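SusD superfamily protein (Bacteroides thetaiotaomicron VPI-5482, PDB 3HDX) probably binds polysaccharide or its breakdown products at the outer membrane of this gut bacterium, as a homologue of the starch-binding protein SusD. Local coordinates at residues A[155-158]-A[159-162]; A[198-201]-A[202-205]; A[122-125]-A[126-130]. All coordinates share one frame; numbering follows the deposited sequence. Where two conformers were deposited one is given.

The three contacts lie on consecutive long helices, 104-129, 152-169 and 196-209, which pack together in the helical part of the SusD fold. Contacts 1 and 3, centres about 12 Å apart, meet through apolar side chains: V155 CG1 lies 3.5 Å from V126 CG2, and L156 CD2 lies 3.9 Å from V126 CG1. Contact 2, its centre also about 12 Å from that of contact 1, touches it where L203 CD2 packs on K160 O at 3.7 Å. Contacts 2 and 3 are about 15 Å apart between centres, bridged by F123, whose CZ is 3.8 Å from H205 O. Near contact 2 a 1,2-ethanediol, probably from the crystallisation liquor, approaches Y200.

Contact 1. Residues A[155-158]-A[159-162]; sequences VLSY and AKAE
E162, one turn further along the helix, lays its side chain over one face of the Y158 ring. Its CG sits 3.7 Å from the ring centroid, close to the ring normal, a CH-pi contact, and the carboxylate plane stacks on the ring with only 14° between them. Two torsions set this up: Y158 sends CG anti to its own backbone N (chi1 170°), which swings the ring forward along the helix toward E162, and E162 bends at chi2 (-77°), which turns the carboxylate flat beneath it. R115 and R118 of helix 104-129 both form salt bridges to E162 OE1, so the stacked carboxylate is also gripped from a neighbouring helix. A second pairing runs from S157 to K160. The lysine chain passes L156 O, CG coming within 3.4 Å of it, and turns at chi3 to bring CE alongside S157. In one of two K160 conformers, a pair of waters bridges S157 OG and K160 NZ, each accepting from the lysine at 3.0 Å; Q210 is a further partner of NZ, and S157 OG also bonds to Q153 O. Four successive backbone bonds from A159 N to E162 N tie the segments. Pairings at i+3 and i+4 are usual in an alpha-helix; burial of V155, L156 and A159 against helices 104-129 and 196-209 makes 152-169 amphipathic within the TPR-like helical fold of the SusD family.

Contact 2. Residues A[198-201]-A[202-205]; sequences SAYS and VLAH
S198 O accepts from two donors one turn ahead: V202 N across the contact at 3.2 Å and, in one of its two conformers, the hydroxyl of S201 at 2.7 Å; S201 N adds a weak bond. The hydroxyl comes in at a C=O...donor angle of 127°, well bent from the carbonyl direction, whereas V202 N approaches more nearly end-on at 156°. S201 reaches the carbonyl because OG stands between its backbone N and carbonyl carbon (chi1 79°), folded back over the preceding turn. V202 CG2 also lies against S198 O, at 3.5 Å. The i to i+4 bonds continue through the following residues, A204 N to Y200 O being the shortest at 2.8 Å. On another side of the helix, Y200 CD1 and L203 CD1 make a looser apolar contact at 4.2 Å. H205 carries its imidazole back along the helix, CD2 lying 3.6 Å from S201 O; NE2 is hydrogen-bonded to D365, and the ring stacks on W429. V202 packs on F120 and F123 of helix 104-129. A buried serine bonding to the carbonyl three residues earlier is a common alpha-helical device, and here it belongs to helix 196-209 in the helical SusD fold.

Contact 3. Residues A[122-125]-A[126-130]; sequences YFYM and VRIWG
The C-terminal end of alpha-helix 104-129, in the TPR-like helical fold of SusD proteins, runs from Y122 to W129 and is closed by a glycine of positive phi. Regular i to i+4 bonds join V126 N to Y122 O and R127 N to F123 O. The pattern then slackens: I128 N reaches Y124 O at a weak 3.5 Å and M125 O at a weak 3.1 Å, before W129 N bonds firmly to M125 O at 2.9 Å. At G130 (phi 82°) a CB would jam against the preceding carbonyl O, and its N still bonds to V126 O. R127 touches two rings in different ways. Its CD lies 3.5 Å from F123 CZ, and F123 CE2 lies over one face of the guanidinium, offset toward the rim, the planes 40° apart; Y124 CE2 meets the guanidinium edge at NH2. Y432 adds a cation-pi contact to R127. Y124 CE1 also packs on I128 CD1, and its OH bonds to H35. M125, a selenomethionine, abuts W129, CB to CZ3 at 3.8 Å, while W129 meets W75 edge-to-face. Water 3 rests over the centre of the Y124 ring, 3.3 Å above its plane, donating to Y124 O and accepting from R127 NE.

Contact 1. Residues A[155-158]-A[159-162]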
loop_
_atom_site.group_PDB
_atom_site.type_symbol
_atom_site.label_atom_id
_atom_site.label_comp_id
_atom_site.label_asym_id
_atom_site.label_seq_id
_atom_site.Cartn_x
_atom_site.Cartn_y
_atom_site.Cartn_z
ATOM N N VAL A 155 9.713 8.656 14.302
ATOM C CA VAL A 155 8.636 8.993 13.375
ATOM C C VAL A 155 7.522 7.935 13.473
ATOM O O VAL A 155 6.327 8.263 13.515
ATOM C CB VAL A 155 9.160 9.135 11.928
ATOM C CG1 VAL A 155 8.027 9.388 10.993
ATOM C CG2 VAL A 155 10.241 10.234 11.827
ATOM N N LEU A 156 7.899 6.664 13.518
ATOM C CA LEU A 156 6.883 5.605 13.610
ATOM C C LEU A 156 6.155 5.657 14.948
ATOM O O LEU A 156 4.950 5.390 15.015
ATOM C CB LEU A 156 7.532 4.243 13.339
ATOM C CG LEU A 156 8.036 4.077 11.901
ATOM C CD1 LEU A 156 8.675 2.687 11.737
ATOM C CD2 LEU A 156 6.926 4.287 10.853
ATOM N N SER A 157 6.852 5.998 16.035
ATOM C CA SER A 157 6.159 6.142 17.326
ATOM C C SER A 157 5.121 7.282 17.281
ATOM O O SER A 157 4.022 7.151 17.834
ATOM C CB SER A 157 7.131 6.429 18.476
ATOM O OG SER A 157 7.941 5.327 18.748
ATOM N N TYR A 158 5.449 8.358 16.586
ATOM C CA TYR A 158 4.488 9.450 16.368
ATOM C C TYR A 158 3.291 8.927 15.545
ATOM O O TYR A 158 2.113 9.123 15.945
ATOM C CB TYR A 158 5.174 10.640 15.650
ATOM C CG TYR A 158 4.237 11.720 15.169
ATOM C CD1 TYR A 158 3.750 12.679 16.036
ATOM C CD2 TYR A 158 3.832 11.760 13.838
ATOM C CE1 TYR A 158 2.937 13.695 15.604
ATOM C CE2 TYR A 158 3.033 12.773 13.379
ATOM C CZ TYR A 158 2.560 13.734 14.271
ATOM O OH TYR A 158 1.744 14.728 13.814
ATOM N N ALA A 159 3.585 8.227 14.446
ATOM C CA ALA A 159 2.525 7.700 13.573
ATOM C C ALA A 159 1.575 6.745 14.325
ATOM O O ALA A 159 0.355 6.843 14.190
ATOM C CB ALA A 159 3.081 7.095 12.326
ATOM N N LYS A 160 2.151 5.880 15.158
ATOM C CA LYS A 160 1.347 4.911 15.933
ATOM C C LYS A 160 0.407 5.635 16.909
ATOM O O LYS A 160 -0.773 5.321 16.984
ATOM C CB LYS A 160 2.231 3.904 16.696
ATOM C CG LYS A 160 2.885 2.814 15.818
ATOM C CD LYS A 160 3.682 1.785 16.632
ATOM C CE LYS A 160 4.949 2.401 17.233
ATOM N NZ LYS A 160 5.788 1.477 18.094
ATOM N N ALA A 161 0.942 6.624 17.622
ATOM C CA ALA A 161 0.143 7.360 18.612
ATOM C C ALA A 161 -0.960 8.152 17.928
ATOM O O ALA A 161 -2.106 8.189 18.401
ATOM C CB ALA A 161 1.031 8.254 19.491
ATOM N N GLU A 162 -0.631 8.732 16.775
ATOM C CA GLU A 162 -1.623 9.469 16.006
ATOM C C GLU A 162 -2.746 8.578 15.513
ATOM O O GLU A 162 -3.913 8.978 15.563
ATOM C CB GLU A 162 -0.981 10.170 14.800
ATOM C CG GLU A 162 -0.033 11.294 15.187
ATOM C CD GLU A 162 -0.772 12.524 15.600
ATOM O OE1 GLU A 162 -1.651 13.021 14.837
ATOM O OE2 GLU A 162 -0.463 13.005 16.729
HETATM O O HOH W 1 5.957 3.714 20.018
HETATM O O HOH W 2 8.300 2.957 17.482
#

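Contact 2. Residues A[198-201]-A[202-205]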
loop_
_atom_site.group_PDB
_atom_site.type_symbol
_atom_site.label_atom_id
_atom_site.label_comp_id
_atom_site.label_asym_id
_atom_site.label_seq_id
_atom_site.Cartn_x
_atom_site.Cartn_y
_atom_site.Cartn_z
ATOM N N SER A 198 -9.104 0.761 8.444
ATOM C CA SER A 198 -7.994 1.334 7.650
ATOM C C SER A 198 -6.864 1.744 8.611
ATOM O O SER A 198 -5.692 1.412 8.409
ATOM C CB SER A 198 -8.460 2.569 6.870
ATOM O OG SER A 198 -9.654 2.332 6.144
ATOM N N ALA A 199 -7.215 2.450 9.685
ATOM C CA ALA A 199 -6.200 2.895 10.684
ATOM C C ALA A 199 -5.518 1.712 11.355
ATOM O O ALA A 199 -4.294 1.687 11.508
ATOM C CB ALA A 199 -6.822 3.844 11.721
ATOM N N TYR A 200 -6.321 0.726 11.774
ATOM C CA TYR A 200 -5.733 -0.503 12.346
ATOM C C TYR A 200 -4.772 -1.208 11.387
ATOM O O TYR A 200 -3.780 -1.781 11.839
ATOM C CB TYR A 200 -6.797 -1.475 12.868
ATOM C CG TYR A 200 -7.335 -1.162 14.249
ATOM C CD1 TYR A 200 -6.548 -1.351 15.368
ATOM C CD2 TYR A 200 -8.616 -0.672 14.431
ATOM C CE1 TYR A 200 -7.026 -1.088 16.647
ATOM C CE2 TYR A 200 -9.129 -0.442 15.720
ATOM C CZ TYR A 200 -8.337 -0.628 16.813
ATOM O OH TYR A 200 -8.787 -0.380 18.075
ATOM N N SER A 201 -5.062 -1.156 10.095
ATOM C CA SER A 201 -4.212 -1.808 9.092
ATOM C C SER A 201 -2.852 -1.134 9.015
ATOM O O SER A 201 -1.833 -1.827 8.869
ATOM C CB SER A 201 -4.880 -1.890 7.699
ATOM O OG SER A 201 -4.828 -0.675 6.975
ATOM N N VAL A 202 -2.832 0.196 9.140
ATOM C CA VAL A 202 -1.572 0.934 9.146
ATOM C C VAL A 202 -0.808 0.542 10.411
ATOM O O VAL A 202 0.406 0.339 10.350
ATOM C CB VAL A 202 -1.766 2.470 8.956
ATOM C CG1 VAL A 202 -0.399 3.169 8.906
ATOM C CG2 VAL A 202 -2.574 2.760 7.698
ATOM N N LEU A 203 -1.486 0.531 11.571
ATOM C CA LEU A 203 -0.841 0.088 12.835
ATOM C C LEU A 203 -0.226 -1.293 12.696
ATOM O O LEU A 203 0.924 -1.501 13.065
ATOM C CB LEU A 203 -1.817 0.103 14.029
ATOM C CG LEU A 203 -2.139 1.477 14.615
ATOM C CD1 LEU A 203 -3.265 1.294 15.620
ATOM C CD2 LEU A 203 -0.915 2.037 15.320
ATOM N N ALA A 204 -1.000 -2.233 12.154
ATOM C CA ALA A 204 -0.499 -3.599 11.993
ATOM C C ALA A 204 0.802 -3.630 11.179
ATOM O O ALA A 204 1.755 -4.300 11.543
ATOM C CB ALA A 204 -1.569 -4.519 11.336
ATOM N N HIS A 205 0.790 -2.908 10.068
ATOM C CA HIS A 205 1.963 -2.841 9.202
ATOM C C HIS A 205 3.143 -2.072 9.792
ATOM O O HIS A 205 4.294 -2.432 9.523
ATOM C CB HIS A 205 1.583 -2.412 7.786
ATOM C CG HIS A 205 1.084 -3.546 6.956
ATOM N ND1 HIS A 205 1.920 -4.578 6.577
ATOM C CD2 HIS A 205 -0.131 -3.806 6.405
ATOM C CE1 HIS A 205 1.229 -5.437 5.845
ATOM N NE2 HIS A 205 -0.020 -5.004 5.739
#

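Contact 3. Residues A[122-125]-A[126-130]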
loop_
_atom_site.group_PDB
_atom_site.type_symbol
_atom_site.label_atom_id
_atom_site.label_comp_id
_atom_site.label_asym_id
_atom_site.label_seq_id
_atom_site.Cartn_x
_atom_site.Cartn_y
_atom_site.Cartn_z
ATOM N N TYR A 122 3.451 9.370 6.871
ATOM C CA TYR A 122 4.693 9.173 7.603
ATOM C C TYR A 122 5.200 7.736 7.517
ATOM O O TYR A 122 6.370 7.522 7.258
ATOM C CB TYR A 122 4.615 9.676 9.040
ATOM C CG TYR A 122 4.985 11.149 9.179
ATOM C CD1 TYR A 122 6.252 11.598 8.787
ATOM C CD2 TYR A 122 4.069 12.101 9.658
ATOM C CE1 TYR A 122 6.622 12.947 8.885
ATOM C CE2 TYR A 122 4.451 13.438 9.819
ATOM C CZ TYR A 122 5.702 13.874 9.385
ATOM O OH TYR A 122 6.018 15.211 9.497
ATOM N N PHE A 123 4.328 6.766 7.780
ATOM C CA PHE A 123 4.720 5.363 7.669
ATOM C C PHE A 123 5.251 5.042 6.273
ATOM O O PHE A 123 6.305 4.453 6.107
ATOM C CB PHE A 123 3.527 4.460 7.987
ATOM C CG PHE A 123 3.732 3.015 7.575
ATOM C CD1 PHE A 123 4.775 2.290 8.114
ATOM C CD2 PHE A 123 2.876 2.408 6.669
ATOM C CE1 PHE A 123 4.963 0.965 7.740
ATOM C CE2 PHE A 123 3.080 1.063 6.307
ATOM C CZ PHE A 123 4.092 0.367 6.896
ATOM N N TYR A 124 4.481 5.460 5.275
ATOM C CA TYR A 124 4.790 5.143 3.877
ATOM C C TYR A 124 6.156 5.690 3.473
ATOM O O TYR A 124 6.964 5.017 2.849
ATOM C CB TYR A 124 3.645 5.654 2.968
ATOM C CG TYR A 124 3.613 5.002 1.606
ATOM C CD1 TYR A 124 4.420 5.485 0.573
ATOM C CD2 TYR A 124 2.786 3.900 1.337
ATOM C CE1 TYR A 124 4.392 4.950 -0.681
ATOM C CE2 TYR A 124 2.737 3.326 0.084
ATOM C CZ TYR A 124 3.563 3.859 -0.926
ATOM O OH TYR A 124 3.533 3.314 -2.171
HETATM N N MSE A 125 6.421 6.921 3.893
HETATM C CA MSE A 125 7.665 7.580 3.527
HETATM C C MSE A 125 8.847 6.994 4.343
HETATM O O MSE A 125 9.972 6.917 3.833
HETATM C CB MSE A 125 7.546 9.110 3.582
HETATM C CG MSE A 125 7.585 9.679 4.958
HETATM SE SE MSE A 125 7.233 11.568 5.033
HETATM C CE MSE A 125 8.629 12.148 3.777
ATOM N N VAL A 126 8.607 6.582 5.590
ATOM C CA VAL A 126 9.652 5.919 6.403
ATOM C C VAL A 126 10.102 4.606 5.774
ATOM O O VAL A 126 11.312 4.293 5.759
ATOM C CB VAL A 126 9.233 5.763 7.895
ATOM C CG1 VAL A 126 10.082 4.678 8.628
ATOM C CG2 VAL A 126 9.249 7.154 8.573
ATOM N N ARG A 127 9.173 3.866 5.156
ATOM C CA ARG A 127 9.588 2.638 4.488
ATOM C C ARG A 127 10.501 2.931 3.289
ATOM O O ARG A 127 11.361 2.103 2.957
ATOM C CB ARG A 127 8.414 1.824 3.974
ATOM C CG ARG A 127 7.506 1.261 5.059
ATOM C CD ARG A 127 6.621 0.161 4.458
ATOM N NE ARG A 127 5.822 0.661 3.354
ATOM C CZ ARG A 127 4.845 -0.030 2.752
ATOM N NH1 ARG A 127 4.516 -1.248 3.145
ATOM N NH2 ARG A 127 4.188 0.518 1.760
ATOM N N ILE A 128 10.285 4.084 2.640
ATOM C CA ILE A 128 11.037 4.466 1.438
ATOM C C ILE A 128 12.413 5.056 1.757
ATOM O O ILE A 128 13.409 4.630 1.177
ATOM C CB ILE A 128 10.188 5.406 0.520
ATOM C CG1 ILE A 128 8.975 4.662 -0.042
ATOM C CG2 ILE A 128 11.017 5.980 -0.619
ATOM C CD1 ILE A 128 8.008 5.522 -0.793
ATOM N N TRP A 129 12.445 6.036 2.641
ATOM C CA TRP A 129 13.649 6.817 2.930
ATOM C C TRP A 129 14.296 6.520 4.277
ATOM O O TRP A 129 15.446 6.877 4.485
ATOM C CB TRP A 129 13.359 8.336 2.839
ATOM C CG TRP A 129 13.143 8.832 1.447
ATOM C CD1 TRP A 129 14.119 9.143 0.520
ATOM C CD2 TRP A 129 11.894 9.122 0.819
ATOM N NE1 TRP A 129 13.532 9.564 -0.645
ATOM C CE2 TRP A 129 12.168 9.564 -0.482
ATOM C CE3 TRP A 129 10.560 9.024 1.224
ATOM C CZ2 TRP A 129 11.156 9.896 -1.371
ATOM C CZ3 TRP A 129 9.559 9.341 0.335
ATOM C CH2 TRP A 129 9.861 9.785 -0.940
ATOM N N GLY A 130 13.576 5.862 5.184
ATOM C CA GLY A 130 14.085 5.650 6.540
ATOM C C GLY A 130 13.834 6.912 7.370
ATOM O O GLY A 130 12.701 7.351 7.531
HETATM O O HOH W 3 6.214 2.715 1.430
#